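Local coordinates for vitamin B12-binding protein (Vibrio cholerae O395, PDB 5YSC) that binds vitamin B12 in the periplasm and probably delivers it to the membrane subunits of the BtuCDF ABC transporter for import, at residues 204-218 against 230-243. Residues are numbered along the deposited sequence; the frame is centred on the assembly and turned at random.
Sequences LVKQPQVIFTSEHAI and ELSAVQNDQVWALN
Ile211 and Thr213 pair with Gln238, Trp240 and Leu242 through four backbone hydrogen bonds. Ile211 turns both its polar backbone atoms to the neighbouring strand, its N donating to Gln238 O (3.0 Å) and its O accepting from Trp240 N (2.9 Å). Thr213 repeats the pattern two residues on, taking Trp240 O with its N and receiving Leu242 N at its O. Just before the ladder in the chain, Gln209 O is gripped twice, by Gln238 NE2 (2.9 Å) and by a water that also meets Ser232 OG and Asn236 ND2. The amide donor stands well above the carbonyl plane, and its N-H points at the oxygen at only 136°; the extended Gln238 chain leaves OE1 to Gln271. A second water donates to Pro208 O (2.6 Å) and accepts from Ala233 N, satisfying an amide in the first turn of helix 232-235.

Apolar side chains pack on each face of the strand pair. On one, Ile211 and Val239 lie side by side, with Ile211 CD1 reaching Leu231 CD1, which in turn meets Leu204 CD2 at 3.7 Å. On the other, Leu242 CD1 sits over a face of the Phe212 ring, 3.4 Å from CG, while Phe212 CE1 comes in at the edge of the Trp240 indole, 3.8 Å from CE3; Tyr264 of helix 254-267 stacks on that indole.

Strand 155-159 lies on the other side of 210-213, and 239-241 is the outermost strand of a parallel four-stranded sheet of order 2-1-3-4, the sheet at the core of the Rossmann-like C-terminal lobe of a class III periplasmic binding protein.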
loop_
_atom_site.group_PDB
_atom_site.type_symbol
_atom_site.label_atom_id
_atom_site.label_comp_id
_atom_site.label_asym_id
_atom_site.label_seq_id
_atom_site.Cartn_x
_atom_site.Cartn_y
_atom_site.Cartn_z
ATOM N N LEU A 204 -20.628 -12.062 -7.446
ATOM C CA LEU A 204 -21.346 -13.329 -7.352
ATOM C C LEU A 204 -21.061 -14.202 -8.553
ATOM O O LEU A 204 -20.784 -15.400 -8.423
ATOM C CB LEU A 204 -22.854 -13.083 -7.239
ATOM C CG LEU A 204 -23.385 -12.393 -5.978
ATOM C CD1 LEU A 204 -24.907 -12.298 -6.018
ATOM C CD2 LEU A 204 -22.926 -13.113 -4.743
ATOM N N VAL A 205 -21.109 -13.604 -9.736
ATOM C CA VAL A 205 -20.873 -14.354 -10.955
ATOM C C VAL A 205 -19.484 -14.963 -10.925
ATOM O O VAL A 205 -19.302 -16.128 -11.286
ATOM C CB VAL A 205 -21.098 -13.427 -12.165
ATOM C CG1 VAL A 205 -20.275 -13.831 -13.365
ATOM C CG2 VAL A 205 -22.582 -13.394 -12.505
ATOM N N LYS A 206 -18.502 -14.210 -10.410
ATOM C CA LYS A 206 -17.092 -14.589 -10.489
ATOM C C LYS A 206 -16.715 -15.733 -9.547
ATOM O O LYS A 206 -15.697 -16.397 -9.771
ATOM C CB LYS A 206 -16.215 -13.377 -10.179
ATOM C CG LYS A 206 -16.113 -12.333 -11.295
ATOM C CD LYS A 206 -14.937 -12.623 -12.212
ATOM C CE LYS A 206 -14.728 -11.497 -13.225
ATOM N NZ LYS A 206 -13.542 -11.757 -14.069
ATOM N N GLN A 207 -17.466 -15.956 -8.480
ATOM C CA GLN A 207 -17.222 -17.140 -7.657
ATOM C C GLN A 207 -15.828 -17.162 -7.030
ATOM O O GLN A 207 -15.134 -18.180 -7.101
ATOM C CB GLN A 207 -17.422 -18.412 -8.501
ATOM C CG GLN A 207 -17.880 -19.622 -7.704
ATOM C CD GLN A 207 -19.204 -19.370 -7.028
ATOM O OE1 GLN A 207 -19.924 -18.430 -7.385
ATOM N NE2 GLN A 207 -19.523 -20.180 -6.022
ATOM N N PRO A 208 -15.404 -16.094 -6.357
ATOM C CA PRO A 208 -14.081 -16.108 -5.728
ATOM C C PRO A 208 -13.966 -17.222 -4.701
ATOM O O PRO A 208 -14.900 -17.492 -3.955
ATOM C CB PRO A 208 -13.986 -14.731 -5.064
ATOM C CG PRO A 208 -15.410 -14.331 -4.839
ATOM C CD PRO A 208 -16.179 -14.898 -6.006
ATOM N N GLN A 209 -12.799 -17.841 -4.638
ATOM C CA GLN A 209 -12.539 -18.847 -3.605
ATOM C C GLN A 209 -12.390 -18.210 -2.224
ATOM O O GLN A 209 -12.798 -18.806 -1.219
ATOM C CB GLN A 209 -11.282 -19.628 -3.962
ATOM C CG GLN A 209 -11.502 -20.617 -5.096
ATOM C CD GLN A 209 -10.212 -21.225 -5.549
ATOM O OE1 GLN A 209 -9.434 -20.607 -6.277
ATOM N NE2 GLN A 209 -9.954 -22.440 -5.100
ATOM N N VAL A 210 -11.842 -16.995 -2.178
ATOM C CA VAL A 210 -11.591 -16.247 -0.951
ATOM C C VAL A 210 -12.068 -14.817 -1.172
ATOM O O VAL A 210 -11.863 -14.258 -2.255
ATOM C CB VAL A 210 -10.095 -16.239 -0.596
ATOM C CG1 VAL A 210 -9.896 -15.396 0.636
ATOM C CG2 VAL A 210 -9.559 -17.640 -0.374
ATOM N N ILE A 211 -12.713 -14.233 -0.159
ATOM C CA ILE A 211 -13.020 -12.804 -0.125
ATOM C C ILE A 211 -12.218 -12.150 0.996
ATOM O O ILE A 211 -12.301 -12.571 2.153
ATOM C CB ILE A 211 -14.521 -12.559 0.064
ATOM C CG1 ILE A 211 -15.266 -13.064 -1.186
ATOM C CG2 ILE A 211 -14.781 -11.083 0.266
ATOM C CD1 ILE A 211 -16.782 -13.103 -1.056
ATOM N N PHE A 212 -11.468 -11.112 0.652
ATOM C CA PHE A 212 -10.770 -10.278 1.616
ATOM C C PHE A 212 -11.476 -8.938 1.762
ATOM O O PHE A 212 -11.899 -8.337 0.763
ATOM C CB PHE A 212 -9.324 -10.055 1.190
ATOM C CG PHE A 212 -8.458 -11.292 1.306
ATOM C CD1 PHE A 212 -8.310 -11.949 2.513
ATOM C CD2 PHE A 212 -7.850 -11.819 0.187
ATOM C CE1 PHE A 212 -7.529 -13.044 2.598
ATOM C CE2 PHE A 212 -7.073 -12.949 0.251
ATOM C CZ PHE A 212 -6.908 -13.568 1.472
ATOM N N THR A 213 -11.578 -8.456 2.998
ATOM C CA THR A 213 -12.312 -7.234 3.287
ATOM C C THR A 213 -11.615 -6.514 4.453
ATOM O O THR A 213 -10.436 -6.759 4.732
ATOM C CB THR A 213 -13.795 -7.580 3.543
ATOM O OG1 THR A 213 -14.592 -6.376 3.611
ATOM C CG2 THR A 213 -13.949 -8.408 4.865
ATOM N N SER A 214 -12.348 -5.631 5.140
ATOM C CA SER A 214 -11.815 -4.824 6.225
ATOM C C SER A 214 -12.188 -5.416 7.582
ATOM O O SER A 214 -13.140 -6.191 7.721
ATOM C CB SER A 214 -12.343 -3.389 6.131
ATOM O OG SER A 214 -13.747 -3.371 6.386
ATOM N N GLU A 215 -11.425 -5.014 8.600
ATOM C CA GLU A 215 -11.743 -5.432 9.955
ATOM C C GLU A 215 -13.099 -4.891 10.351
ATOM O O GLU A 215 -13.874 -5.567 11.037
ATOM C CB GLU A 215 -10.627 -4.966 10.887
ATOM C CG GLU A 215 -9.289 -5.592 10.494
ATOM C CD GLU A 215 -8.103 -5.179 11.356
ATOM O OE1 GLU A 215 -7.003 -4.980 10.784
ATOM O OE2 GLU A 215 -8.255 -5.070 12.596
ATOM N N HIS A 216 -13.435 -3.734 9.791
ATOM C CA HIS A 216 -14.668 -3.018 10.100
ATOM C C HIS A 216 -15.872 -3.813 9.606
ATOM O O HIS A 216 -16.845 -4.022 10.342
ATOM C CB HIS A 216 -14.623 -1.619 9.452
ATOM C CG HIS A 216 -13.243 -1.191 9.010
ATOM N ND1 HIS A 216 -12.094 -1.505 9.715
ATOM C CD2 HIS A 216 -12.827 -0.502 7.917
ATOM C CE1 HIS A 216 -11.039 -1.025 9.083
ATOM N NE2 HIS A 216 -11.455 -0.407 7.991
ATOM N N ALA A 217 -15.791 -4.297 8.359
ATOM C CA ALA A 217 -16.869 -5.081 7.752
ATOM C C ALA A 217 -17.114 -6.375 8.515
ATOM O O ALA A 217 -18.268 -6.779 8.726
ATOM C CB ALA A 217 -16.529 -5.396 6.293
ATOM N N ILE A 218 -16.045 -7.048 8.930
ATOM C CA ILE A 218 -16.205 -8.286 9.682
ATOM C C ILE A 218 -16.930 -8.002 10.988
ATOM O O ILE A 218 -17.950 -8.634 11.313
ATOM C CB ILE A 218 -14.833 -8.943 9.921
ATOM C CG1 ILE A 218 -14.163 -9.297 8.582
ATOM C CG2 ILE A 218 -14.965 -10.166 10.772
ATOM C CD1 ILE A 218 -14.919 -10.301 7.737
ATOM N N GLU A 230 -24.869 -18.711 -2.559
ATOM C CA GLU A 230 -24.277 -18.452 -3.871
ATOM C C GLU A 230 -22.761 -18.298 -3.839
ATOM O O GLU A 230 -22.148 -18.222 -4.907
ATOM C CB GLU A 230 -24.881 -17.197 -4.525
ATOM C CG GLU A 230 -25.411 -16.155 -3.603
ATOM C CD GLU A 230 -26.760 -16.541 -2.983
ATOM O OE1 GLU A 230 -27.675 -16.988 -3.705
ATOM O OE2 GLU A 230 -26.889 -16.413 -1.755
ATOM N N LEU A 231 -22.149 -18.238 -2.658
ATOM C CA LEU A 231 -20.707 -18.024 -2.529
ATOM C C LEU A 231 -20.029 -19.141 -1.747
ATOM O O LEU A 231 -20.202 -19.246 -0.530
ATOM C CB LEU A 231 -20.447 -16.681 -1.866
ATOM C CG LEU A 231 -20.724 -15.483 -2.779
ATOM C CD1 LEU A 231 -20.621 -14.207 -2.012
ATOM C CD2 LEU A 231 -19.761 -15.433 -3.975
ATOM N N SER A 232 -19.227 -19.951 -2.441
ATOM C CA SER A 232 -18.441 -20.974 -1.759
ATOM C C SER A 232 -17.460 -20.356 -0.767
ATOM O O SER A 232 -17.178 -20.939 0.290
ATOM C CB SER A 232 -17.686 -21.834 -2.776
ATOM O OG SER A 232 -16.667 -21.089 -3.430
ATOM N N ALA A 233 -16.933 -19.177 -1.082
ATOM C CA ALA A 233 -16.097 -18.490 -0.101
ATOM C C ALA A 233 -16.821 -18.312 1.225
ATOM O O ALA A 233 -16.190 -18.389 2.274
ATOM C CB ALA A 233 -15.621 -17.141 -0.643
ATOM N N VAL A 234 -18.131 -18.070 1.220
ATOM C CA VAL A 234 -18.825 -17.896 2.489
ATOM C C VAL A 234 -19.080 -19.252 3.142
ATOM O O VAL A 234 -18.846 -19.420 4.345
ATOM C CB VAL A 234 -20.124 -17.094 2.288
ATOM C CG1 VAL A 234 -20.863 -16.903 3.611
ATOM C CG2 VAL A 234 -19.792 -15.747 1.676
ATOM N N GLN A 235 -19.540 -20.232 2.352
ATOM C CA GLN A 235 -19.802 -21.575 2.885
ATOM C C GLN A 235 -18.557 -22.152 3.534
ATOM O O GLN A 235 -18.638 -22.840 4.558
ATOM C CB GLN A 235 -20.291 -22.517 1.778
ATOM C CG GLN A 235 -21.489 -22.017 0.983
ATOM C CD GLN A 235 -21.665 -22.746 -0.343
ATOM O OE1 GLN A 235 -21.059 -23.796 -0.587
ATOM N NE2 GLN A 235 -22.488 -22.174 -1.217
ATOM N N ASN A 236 -17.394 -21.875 2.949
ATOM C CA ASN A 236 -16.119 -22.385 3.417
ATOM C C ASN A 236 -15.465 -21.487 4.458
ATOM O O ASN A 236 -14.333 -21.759 4.858
ATOM C CB ASN A 236 -15.193 -22.587 2.221
ATOM C CG ASN A 236 -15.666 -23.690 1.291
ATOM O OD1 ASN A 236 -16.349 -24.628 1.715
ATOM N ND2 ASN A 236 -15.275 -23.596 0.015
ATOM N N ASP A 237 -16.150 -20.437 4.924
ATOM C CA ASP A 237 -15.634 -19.588 6.000
ATOM C C ASP A 237 -14.308 -18.941 5.597
ATOM O O ASP A 237 -13.352 -18.880 6.377
ATOM C CB ASP A 237 -15.483 -20.399 7.287
ATOM C CG ASP A 237 -15.044 -19.564 8.477
ATOM O OD1 ASP A 237 -15.198 -18.321 8.448
ATOM O OD2 ASP A 237 -14.537 -20.165 9.461
ATOM N N GLN A 238 -14.257 -18.451 4.358
ATOM C CA GLN A 238 -13.062 -17.834 3.793
ATOM C C GLN A 238 -13.336 -16.391 3.386
ATOM O O GLN A 238 -12.897 -15.926 2.329
ATOM C CB GLN A 238 -12.535 -18.657 2.624
ATOM C CG GLN A 238 -12.191 -20.071 3.053
ATOM C CD GLN A 238 -11.498 -20.926 1.984
ATOM O OE1 GLN A 238 -10.877 -21.937 2.305
ATOM N NE2 GLN A 238 -11.611 -20.532 0.716
ATOM N N VAL A 239 -14.044 -15.668 4.248
ATOM C CA VAL A 239 -14.140 -14.222 4.173
ATOM C C VAL A 239 -13.336 -13.708 5.347
ATOM O O VAL A 239 -13.687 -13.968 6.511
ATOM C CB VAL A 239 -15.586 -13.724 4.225
ATOM C CG1 VAL A 239 -15.618 -12.230 4.080
ATOM C CG2 VAL A 239 -16.399 -14.409 3.117
ATOM N N TRP A 240 -12.256 -12.978 5.045
ATOM C CA TRP A 240 -11.331 -12.531 6.074
ATOM C C TRP A 240 -10.994 -11.057 5.906
ATOM O O TRP A 240 -10.883 -10.535 4.792
ATOM C CB TRP A 240 -10.033 -13.330 6.027
ATOM C CG TRP A 240 -10.172 -14.776 6.343
ATOM C CD1 TRP A 240 -10.610 -15.302 7.517
ATOM C CD2 TRP A 240 -9.796 -15.900 5.513
ATOM N NE1 TRP A 240 -10.555 -16.686 7.468
ATOM C CE2 TRP A 240 -10.055 -17.070 6.254
ATOM C CE3 TRP A 240 -9.252 -16.026 4.223
ATOM C CZ2 TRP A 240 -9.799 -18.352 5.745
ATOM C CZ3 TRP A 240 -8.994 -17.287 3.724
ATOM C CH2 TRP A 240 -9.266 -18.440 4.487
ATOM N N ALA A 241 -10.819 -10.389 7.037
ATOM C CA ALA A 241 -10.267 -9.042 7.028
ATOM C C ALA A 241 -8.765 -9.066 6.825
ATOM O O ALA A 241 -8.085 -9.940 7.352
ATOM C CB ALA A 241 -10.548 -8.336 8.334
ATOM N N LEU A 242 -8.248 -8.048 6.127
ATOM C CA LEU A 242 -6.823 -7.789 6.025
ATOM C C LEU A 242 -6.537 -6.438 6.652
ATOM O O LEU A 242 -7.389 -5.546 6.626
ATOM C CB LEU A 242 -6.356 -7.790 4.570
ATOM C CG LEU A 242 -6.519 -9.158 3.895
ATOM C CD1 LEU A 242 -6.175 -9.059 2.404
ATOM C CD2 LEU A 242 -5.689 -10.250 4.568
ATOM N N ASN A 243 -5.338 -6.297 7.223
ATOM C CA ASN A 243 -4.897 -5.012 7.754
ATOM C C ASN A 243 -4.544 -4.063 6.602
ATOM O O ASN A 243 -3.571 -4.265 5.859
ATOM C CB ASN A 243 -3.726 -5.229 8.701
ATOM C CG ASN A 243 -3.225 -3.952 9.316
ATOM O OD1 ASN A 243 -3.066 -2.947 8.658
ATOM N ND2 ASN A 243 -2.939 -4.012 10.602
HETATM O O HOH W 1 -17.494 -17.962 -3.695
HETATM O O HOH W 2 -14.156 -21.118 -1.741
#